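Local coordinates for glycine betaine, L-proline ABC transporter, glycine/betaine/L-proline-binding protein (ProX) (Borrelia burgdorferi, PDB 3TMG) that binds trimethyl glycine (glycine betaine) and probably hands it to an ABC transporter for uptake across the cell membrane, at residues F102-P105 against S106-I110. Numbering follows the deposited sequence.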
loop_
_atom_site.group_PDB
_atom_site.type_symbol
_atom_site.label_atom_id
_atom_site.label_comp_id
_atom_site.label_asym_id
_atom_site.label_seq_id
_atom_site.Cartn_x
_atom_site.Cartn_y
_atom_site.Cartn_z
ATOM N N PHE A 102 5.793 -10.549 9.165
ATOM C CA PHE A 102 5.001 -11.110 10.223
ATOM C C PHE A 102 5.248 -10.201 11.432
ATOM O O PHE A 102 6.399 -9.885 11.777
ATOM C CB PHE A 102 5.534 -12.515 10.543
ATOM C CG PHE A 102 5.113 -13.619 9.577
ATOM C CD1 PHE A 102 5.080 -13.443 8.206
ATOM C CD2 PHE A 102 4.782 -14.870 10.093
ATOM C CE1 PHE A 102 4.739 -14.492 7.348
ATOM C CE2 PHE A 102 4.414 -15.920 9.254
ATOM C CZ PHE A 102 4.408 -15.740 7.868
ATOM N N VAL A 103 4.169 -9.793 12.081
ATOM C CA VAL A 103 4.233 -8.839 13.165
ATOM C C VAL A 103 3.508 -9.353 14.389
ATOM O O VAL A 103 2.403 -9.931 14.303
ATOM C CB VAL A 103 3.606 -7.489 12.717
ATOM C CG1 VAL A 103 3.386 -6.544 13.894
ATOM C CG2 VAL A 103 4.497 -6.830 11.656
ATOM N N VAL A 104 4.153 -9.173 15.539
ATOM C CA VAL A 104 3.554 -9.483 16.832
ATOM C C VAL A 104 3.754 -8.267 17.756
ATOM O O VAL A 104 4.659 -7.489 17.533
ATOM C CB VAL A 104 4.217 -10.731 17.474
ATOM C CG1 VAL A 104 3.964 -11.990 16.604
ATOM C CG2 VAL A 104 5.711 -10.478 17.715
ATOM N N PRO A 105 2.928 -8.134 18.818
ATOM C CA PRO A 105 3.195 -7.181 19.887
ATOM C C PRO A 105 4.562 -7.475 20.456
ATOM O O PRO A 105 4.976 -8.646 20.540
ATOM C CB PRO A 105 2.115 -7.518 20.924
ATOM C CG PRO A 105 0.988 -8.047 20.102
ATOM C CD PRO A 105 1.682 -8.892 19.067
ATOM N N SER A 106 5.263 -6.425 20.841
ATOM C CA SER A 106 6.605 -6.565 21.394
ATOM C C SER A 106 6.664 -7.420 22.658
ATOM O O SER A 106 7.703 -8.002 22.934
ATOM C CB SER A 106 7.203 -5.193 21.692
ATOM O OG SER A 106 7.396 -4.529 20.456
ATOM N N TYR A 107 5.569 -7.506 23.410
ATOM C CA TYR A 107 5.562 -8.373 24.595
ATOM C C TYR A 107 5.562 -9.895 24.263
ATOM O O TYR A 107 5.768 -10.716 25.148
ATOM C CB TYR A 107 4.447 -7.988 25.575
ATOM C CG TYR A 107 3.057 -8.008 24.980
ATOM C CD1 TYR A 107 2.465 -9.229 24.557
ATOM C CD2 TYR A 107 2.338 -6.822 24.809
ATOM C CE1 TYR A 107 1.192 -9.253 24.006
ATOM C CE2 TYR A 107 1.067 -6.837 24.253
ATOM C CZ TYR A 107 0.504 -8.044 23.884
ATOM O OH TYR A 107 -0.729 -8.050 23.351
ATOM N N VAL A 108 5.373 -10.275 23.002
ATOM C CA VAL A 108 5.526 -11.681 22.604
ATOM C C VAL A 108 7.028 -12.046 22.520
ATOM O O VAL A 108 7.781 -11.439 21.758
ATOM C CB VAL A 108 4.798 -11.999 21.277
ATOM C CG1 VAL A 108 4.990 -13.458 20.900
ATOM C CG2 VAL A 108 3.319 -11.658 21.382
ATOM N N PRO A 109 7.470 -13.048 23.314
ATOM C CA PRO A 109 8.895 -13.302 23.490
ATOM C C PRO A 109 9.590 -14.164 22.422
ATOM O O PRO A 109 10.506 -14.925 22.758
ATOM C CB PRO A 109 8.944 -14.011 24.835
ATOM C CG PRO A 109 7.645 -14.756 24.897
ATOM C CD PRO A 109 6.645 -13.996 24.083
ATOM N N ILE A 110 9.190 -14.035 21.155
ATOM C CA ILE A 110 9.959 -14.634 20.067
ATOM C C ILE A 110 10.514 -13.550 19.123
ATOM O O ILE A 110 9.976 -12.437 19.059
ATOM C CB ILE A 110 9.135 -15.676 19.272
ATOM C CG1 ILE A 110 7.947 -15.017 18.579
ATOM C CG2 ILE A 110 8.700 -16.832 20.159
ATOM C CD1 ILE A 110 7.344 -15.897 17.531
#
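Pro-105 and Val-108 close a type I beta turn at the end of strand 88-105, the amide N of Val-108 donating to Pro-105 O over 3.0 Å at an N-H...O angle of 161°. Proline suits the strand's end because it has no N-H to offer a neighbouring strand, while its carbonyl O still accepts the turn bond. Its ring gives Tyr-107 a compact, rigid, apolar surface, and Tyr-107 lays one ring face over it in a CH-pi contact: CB of Pro-105 sits 3.5 Å from the centroid of the Tyr-107 ring, displaced toward the rim, and approaches CZ most closely, at 3.4 Å. Tyr-107 reaches back this way because its CG stands between backbone N and carbonyl carbon (chi1 57°). Its hydroxyl is hydrogen-bonded to the main-chain O of Glu-175, which pins the ring's far end, while the short hydroxyl of Ser-106 suits its place by hydrogen-bonding OD1 of Asp-192. Val-104, just before the turn, and Val-108, its last residue, are both buried, and beta-branched methyls suit that side: CG2 of Val-104 meets CB of Val-108 at 4.0 Å. With CG1 of Val-108 anti to its backbone N (chi1 180°), the other methyl, CG2, lies 3.5 Å from Pro-105 O.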